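Local structure of surface glycoprotein (Trypanosoma brucei, 5KLH) at residues E117-F122 and G131-Q136; N124-Q129 and G147-E152. The protein is a surface antigen of the insect-stage (procyclic) parasite whose bilobed ectodomain, the part described here, is thought to serve as a sensor. All blocks are in the same frame, centred on the assembly; numbering follows the deposited sequence.

How the interactions relate
Both contacts fasten helix 116-128 onto the same pair of antiparallel strands, 132-135 and 145-164, and their centres lie about 7 Å apart. Interaction 1 joins the front half of the helix to strand 132-135 through the Tyr133 side chain, using aromatic rings and a histidine-tyrosine hydrogen bond. Interaction 2 takes the rear half and bonds it covalently to strand 145-164 by a disulfide. Each is partly buried: His119, Cys126 and Cys149 lie inside, while Gln129, just past the helix end, is exposed. The two strands meet directly, Gln132 O lying 2.8 Å from Lys150 N in a probable backbone hydrogen bond, and one sulfate ion touches residues of both interactions.

Interaction 1 of 2, residues E117-F122 and G131-Q136; sequences EKHEQF and GQYSTQ. With SO4 (sulfate ion), chain C.
His119 and Tyr133 share a hydrogen bond: His119 NE2 lies 2.6 Å from Tyr133 OH, and either atom could be the donor. The imidazole reaches this hydroxyl because CG stands anti to the backbone N (chi1 -177°), which carries the ring off the helix toward the strand. Tyr133 OH sits at the edge of the histidine ring, near its plane, whereas the two rings as wholes are oblique, their planes at 54° with centroids 5.5 Å apart. The same imidazole makes a looser apolar touch, His119 CE1 to Thr135 CG2 at 4.1 Å. One turn further on, Phe122 brings the edge of its ring to the tyrosine, with Phe122 CD2 at 3.6 Å from Tyr133 CE1; the two side chains cross at about a right angle. Tyr133 is thus engaged at its hydroxyl by His119 and along its CE1 edge by Phe122, two contacts that should restrict how its ring turns. On the strand, Thr135 OG1 donates to sulfate O3 (2.6 Å) and is also hydrogen-bonded to Arg123, so the ion, probably from the crystallisation liquor, lies beside the contact. Helix 117-122 and strand 132-135 run nearly antiparallel (151°), their axes 11.0 Å apart at closest approach, a spacing bridged here by side chains. Strand 132-135 pairs with strand 145-164, and Phe99 of strand 85-100 meets both His119 and Tyr133, so the helix lies against the part of the sheet made by these three strands.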
loop_
_atom_site.group_PDB
_atom_site.type_symbol
_atom_site.label_atom_id
_atom_site.label_comp_id
_atom_site.label_asym_id
_atom_site.label_seq_id
_atom_site.Cartn_x
_atom_site.Cartn_y
_atom_site.Cartn_z
ATOM N N GLU A 117 3.779 30.916 -3.786
ATOM C CA GLU A 117 3.951 30.848 -2.335
ATOM C C GLU A 117 3.776 29.427 -1.796
ATOM O O GLU A 117 4.561 28.979 -0.964
ATOM C CB GLU A 117 2.986 31.792 -1.611
ATOM C CG GLU A 117 3.086 31.676 -0.086
ATOM C CD GLU A 117 2.267 32.727 0.649
ATOM O OE1 GLU A 117 1.225 33.152 0.109
ATOM O OE2 GLU A 117 2.669 33.125 1.765
ATOM N N LYS A 118 2.740 28.729 -2.259
ATOM C CA LYS A 118 2.494 27.365 -1.812
ATOM C C LYS A 118 3.578 26.413 -2.308
ATOM O O LYS A 118 3.945 25.482 -1.595
ATOM C CB LYS A 118 1.118 26.869 -2.273
ATOM C CG LYS A 118 -0.042 27.507 -1.538
ATOM C CD LYS A 118 -0.065 27.094 -0.087
ATOM C CE LYS A 118 -1.387 27.509 0.546
ATOM N NZ LYS A 118 -2.521 27.260 -0.401
ATOM N N HIS A 119 4.084 26.650 -3.515
ATOM C CA HIS A 119 5.181 25.838 -4.048
ATOM C C HIS A 119 6.427 26.007 -3.179
ATOM O O HIS A 119 7.077 25.023 -2.807
ATOM C CB HIS A 119 5.481 26.218 -5.498
ATOM C CG HIS A 119 6.547 25.378 -6.129
ATOM N ND1 HIS A 119 7.529 25.906 -6.939
ATOM C CD2 HIS A 119 6.790 24.047 -6.060
ATOM C CE1 HIS A 119 8.329 24.934 -7.346
ATOM N NE2 HIS A 119 7.902 23.798 -6.825
ATOM N N GLU A 120 6.747 27.257 -2.852
ATOM C CA GLU A 120 7.898 27.568 -2.008
ATOM C C GLU A 120 7.809 26.845 -0.668
ATOM O O GLU A 120 8.800 26.323 -0.162
ATOM C CB GLU A 120 8.003 29.080 -1.784
ATOM C CG GLU A 120 8.489 29.863 -2.994
ATOM C CD GLU A 120 8.135 31.341 -2.913
ATOM O OE1 GLU A 120 7.636 31.777 -1.855
ATOM O OE2 GLU A 120 8.348 32.064 -3.911
ATOM N N GLN A 121 6.607 26.818 -0.098
ATOM C CA GLN A 121 6.373 26.124 1.162
ATOM C C GLN A 121 6.612 24.620 1.008
ATOM O O GLN A 121 7.276 23.995 1.839
ATOM C CB GLN A 121 4.948 26.393 1.660
ATOM C CG GLN A 121 4.654 25.838 3.039
ATOM C CD GLN A 121 3.337 26.355 3.607
ATOM O OE1 GLN A 121 2.546 26.991 2.903
ATOM N NE2 GLN A 121 3.101 26.089 4.888
ATOM N N PHE A 122 6.077 24.057 -0.072
ATOM C CA PHE A 122 6.232 22.640 -0.374
ATOM C C PHE A 122 7.696 22.266 -0.570
ATOM O O PHE A 122 8.136 21.199 -0.136
ATOM C CB PHE A 122 5.421 22.286 -1.629
ATOM C CG PHE A 122 5.426 20.816 -1.972
ATOM C CD1 PHE A 122 4.534 19.948 -1.359
ATOM C CD2 PHE A 122 6.302 20.313 -2.931
ATOM C CE1 PHE A 122 4.518 18.596 -1.684
ATOM C CE2 PHE A 122 6.298 18.964 -3.256
ATOM C CZ PHE A 122 5.404 18.103 -2.636
ATOM N N GLY A 131 14.367 15.335 2.242
ATOM C CA GLY A 131 14.300 15.041 0.825
ATOM C C GLY A 131 15.248 15.905 0.020
ATOM O O GLY A 131 15.953 16.763 0.569
ATOM N N GLN A 132 15.286 15.647 -1.280
ATOM C CA GLN A 132 15.942 16.526 -2.234
ATOM C C GLN A 132 14.885 17.069 -3.175
ATOM O O GLN A 132 13.962 16.348 -3.540
ATOM C CB GLN A 132 17.035 15.781 -3.002
ATOM C CG GLN A 132 18.285 15.548 -2.173
ATOM C CD GLN A 132 19.242 14.566 -2.811
ATOM O OE1 GLN A 132 19.467 14.594 -4.022
ATOM N NE2 GLN A 132 19.801 13.674 -1.999
ATOM N N TYR A 133 14.994 18.338 -3.544
ATOM C CA TYR A 133 13.984 18.942 -4.395
ATOM C C TYR A 133 14.495 19.204 -5.802
ATOM O O TYR A 133 15.658 19.554 -6.013
ATOM C CB TYR A 133 13.458 20.253 -3.788
ATOM C CG TYR A 133 12.084 20.582 -4.314
ATOM C CD1 TYR A 133 10.963 19.953 -3.784
ATOM C CD2 TYR A 133 11.909 21.479 -5.360
ATOM C CE1 TYR A 133 9.695 20.230 -4.267
ATOM C CE2 TYR A 133 10.647 21.762 -5.851
ATOM C CZ TYR A 133 9.546 21.132 -5.294
ATOM O OH TYR A 133 8.295 21.408 -5.789
ATOM N N SER A 134 13.606 19.025 -6.770
ATOM C CA SER A 134 13.887 19.386 -8.146
ATOM C C SER A 134 12.843 20.396 -8.596
ATOM O O SER A 134 11.662 20.059 -8.690
ATOM C CB SER A 134 13.879 18.149 -9.042
ATOM O OG SER A 134 14.031 18.498 -10.399
ATOM N N THR A 135 13.266 21.631 -8.858
ATOM C CA THR A 135 12.337 22.666 -9.316
ATOM C C THR A 135 12.207 22.606 -10.829
ATOM O O THR A 135 13.207 22.579 -11.544
ATOM C CB THR A 135 12.788 24.072 -8.875
ATOM O OG1 THR A 135 12.765 24.139 -7.441
ATOM C CG2 THR A 135 11.876 25.142 -9.449
ATOM N N GLN A 136 10.970 22.564 -11.311
ATOM C CA GLN A 136 10.711 22.461 -12.741
ATOM C C GLN A 136 10.152 23.746 -13.321
ATOM O O GLN A 136 10.459 24.102 -14.459
ATOM C CB GLN A 136 9.747 21.303 -13.019
ATOM C CG GLN A 136 10.344 19.942 -12.754
ATOM C CD GLN A 136 11.490 19.624 -13.697
ATOM O OE1 GLN A 136 11.465 19.994 -14.876
ATOM N NE2 GLN A 136 12.509 18.940 -13.179
HETATM S S SO4 C . 15.962 23.917 -5.727
HETATM O O1 SO4 C . 15.745 25.335 -5.989
HETATM O O2 SO4 C . 15.763 23.651 -4.299
HETATM O O3 SO4 C . 15.017 23.158 -6.542
HETATM O O4 SO4 C . 17.328 23.532 -6.090
#

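Interaction 2 of 2, residues N124-Q129 and G147-E152; sequences NKCYSQ and GYCKQE. With SO4 (sulfate ion), chain C.
A disulfide joins Cys126 of the helix to Cys149 of the long strand. Their SG atoms are 2.0 Å apart, with a torsion of 75° about the S-S bond, and the positive sign gives the bridge a right-handed twist. Both sulfurs lie anti to their own backbone N, and each CB points toward the opposite segment. The two residues are also the nearest across the contact, with Cys126 CA 5.7 Å from Cys149 CA, and both are buried, with Tyr133 of strand 132-135 against Cys126.

Hydrogen bonding is concentrated where the helix ends. Gln129, the first residue to leave helical geometry, offers its carbonyl oxygen to the side-chain amide of Gln151: Gln151 NE2 donates to Gln129 O at 3.2 Å, with an N-H...O angle of 149°. The donor stands well above the carbonyl plane, 65° out of it. A bend at chi2 folds the Gln151 chain as it reaches the residue after the helix. One water donates to Gln151 OE1 at 2.7 Å and, weakly, to Gln129 O, so both ends of the Gln151 amide are engaged.

Away from strand 147-152, Tyr127 OH donates to sulfate O2 at 2.8 Å. That oxygen lies at the edge of the tyrosine ring, in its plane.

Two kinds of bond therefore hold the rear of the helix: a buried disulfide that covalently ties the helix to strand 145-164, and a side-chain amide hydrogen bond that engages the carbonyl of Gln129, just beyond the helix, accompanied by a water. A disulfide at this place suits a protein domain exposed outside the cell.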
loop_
_atom_site.group_PDB
_atom_site.type_symbol
_atom_site.label_atom_id
_atom_site.label_comp_id
_atom_site.label_asym_id
_atom_site.label_seq_id
_atom_site.Cartn_x
_atom_site.Cartn_y
_atom_site.Cartn_z
ATOM N N ASN A 124 10.344 23.947 0.686
ATOM C CA ASN A 124 11.001 24.058 1.987
ATOM C C ASN A 124 10.654 22.874 2.871
ATOM O O ASN A 124 11.485 22.406 3.652
ATOM C CB ASN A 124 10.619 25.366 2.691
ATOM C CG ASN A 124 11.180 26.598 1.998
ATOM O OD1 ASN A 124 12.159 26.524 1.253
ATOM N ND2 ASN A 124 10.556 27.749 2.250
ATOM N N LYS A 125 9.423 22.386 2.743
ATOM C CA LYS A 125 8.969 21.245 3.527
ATOM C C LYS A 125 9.759 19.998 3.149
ATOM O O LYS A 125 10.141 19.195 4.008
ATOM C CB LYS A 125 7.470 21.011 3.323
ATOM C CG LYS A 125 6.915 19.839 4.113
ATOM C CD LYS A 125 5.406 19.937 4.294
ATOM C CE LYS A 125 4.893 18.792 5.152
ATOM N NZ LYS A 125 5.204 17.462 4.555
ATOM N N CYS A 126 9.996 19.845 1.853
ATOM C CA CYS A 126 10.775 18.724 1.350
ATOM C C CYS A 126 12.125 18.616 2.056
ATOM O O CYS A 126 12.465 17.568 2.610
ATOM C CB CYS A 126 10.985 18.864 -0.146
ATOM S SG CYS A 126 11.975 17.532 -0.835
ATOM N N TYR A 127 12.876 19.713 2.044
ATOM C CA TYR A 127 14.182 19.753 2.690
ATOM C C TYR A 127 14.101 19.482 4.191
ATOM O O TYR A 127 14.975 18.829 4.755
ATOM C CB TYR A 127 14.853 21.094 2.422
ATOM C CG TYR A 127 15.361 21.206 1.006
ATOM C CD1 TYR A 127 16.420 20.423 0.575
ATOM C CD2 TYR A 127 14.780 22.080 0.102
ATOM C CE1 TYR A 127 16.898 20.511 -0.726
ATOM C CE2 TYR A 127 15.251 22.185 -1.201
ATOM C CZ TYR A 127 16.311 21.395 -1.611
ATOM O OH TYR A 127 16.774 21.501 -2.906
ATOM N N SER A 128 13.044 19.961 4.835
ATOM C CA SER A 128 12.862 19.703 6.256
ATOM C C SER A 128 12.623 18.213 6.534
ATOM O O SER A 128 12.889 17.727 7.633
ATOM C CB SER A 128 11.704 20.541 6.803
ATOM O OG SER A 128 11.651 20.475 8.220
ATOM N N GLN A 129 12.131 17.492 5.532
ATOM C CA GLN A 129 11.825 16.073 5.689
ATOM C C GLN A 129 12.980 15.211 5.203
ATOM O O GLN A 129 12.854 13.990 5.104
ATOM C CB GLN A 129 10.543 15.709 4.930
ATOM C CG GLN A 129 9.292 16.373 5.483
ATOM C CD GLN A 129 8.052 16.108 4.637
ATOM O OE1 GLN A 129 6.945 15.987 5.167
ATOM N NE2 GLN A 129 8.230 16.039 3.317
ATOM N N GLY A 147 7.480 21.253 -9.488
ATOM C CA GLY A 147 8.666 20.584 -8.991
ATOM C C GLY A 147 8.296 19.336 -8.229
ATOM O O GLY A 147 7.114 19.000 -8.132
ATOM N N TYR A 148 9.293 18.633 -7.699
ATOM C CA TYR A 148 8.996 17.425 -6.950
ATOM C C TYR A 148 10.011 17.135 -5.872
ATOM O O TYR A 148 11.206 17.410 -6.019
ATOM C CB TYR A 148 8.872 16.211 -7.885
ATOM C CG TYR A 148 10.138 15.756 -8.587
ATOM C CD1 TYR A 148 10.973 14.799 -8.015
ATOM C CD2 TYR A 148 10.463 16.236 -9.845
ATOM C CE1 TYR A 148 12.114 14.358 -8.675
ATOM C CE2 TYR A 148 11.598 15.796 -10.514
ATOM C CZ TYR A 148 12.418 14.861 -9.919
ATOM O OH TYR A 148 13.553 14.425 -10.572
ATOM N N CYS A 149 9.504 16.591 -4.775
ATOM C CA CYS A 149 10.335 16.147 -3.679
ATOM C C CYS A 149 10.703 14.690 -3.887
ATOM O O CYS A 149 9.846 13.864 -4.232
ATOM C CB CYS A 149 9.620 16.319 -2.346
ATOM S SG CYS A 149 10.682 15.958 -0.950
ATOM N N LYS A 150 11.975 14.374 -3.665
ATOM C CA LYS A 150 12.470 13.037 -3.946
ATOM C C LYS A 150 12.944 12.337 -2.682
ATOM O O LYS A 150 13.718 12.898 -1.908
ATOM C CB LYS A 150 13.597 13.115 -4.974
ATOM C CG LYS A 150 14.276 11.805 -5.269
ATOM C CD LYS A 150 15.430 12.011 -6.242
ATOM C CE LYS A 150 16.292 13.190 -5.816
ATOM N NZ LYS A 150 16.078 14.375 -6.709
ATOM N N GLN A 151 12.462 11.112 -2.471
ATOM C CA GLN A 151 12.903 10.304 -1.344
ATOM C C GLN A 151 13.328 8.928 -1.831
ATOM O O GLN A 151 12.687 8.353 -2.709
ATOM C CB GLN A 151 11.798 10.176 -0.289
ATOM C CG GLN A 151 11.403 11.491 0.384
ATOM C CD GLN A 151 12.377 11.939 1.464
ATOM O OE1 GLN A 151 13.452 11.361 1.642
ATOM N NE2 GLN A 151 11.995 12.983 2.201
ATOM N N GLU A 152 14.420 8.411 -1.274
ATOM C CA GLU A 152 14.874 7.059 -1.604
ATOM C C GLU A 152 14.364 6.059 -0.581
ATOM O O GLU A 152 14.561 6.243 0.626
ATOM C CB GLU A 152 16.410 6.998 -1.677
ATOM C CG GLU A 152 17.042 8.074 -2.555
ATOM C CD GLU A 152 16.686 7.957 -4.031
ATOM O OE1 GLU A 152 16.187 6.899 -4.478
ATOM O OE2 GLU A 152 16.915 8.945 -4.758
HETATM S S SO4 C . 15.962 23.917 -5.727
HETATM O O1 SO4 C . 15.745 25.335 -5.989
HETATM O O2 SO4 C . 15.763 23.651 -4.299
HETATM O O3 SO4 C . 15.017 23.158 -6.542
HETATM O O4 SO4 C . 17.328 23.532 -6.090
HETATM O O HOH W 1 14.405 11.180 4.156
#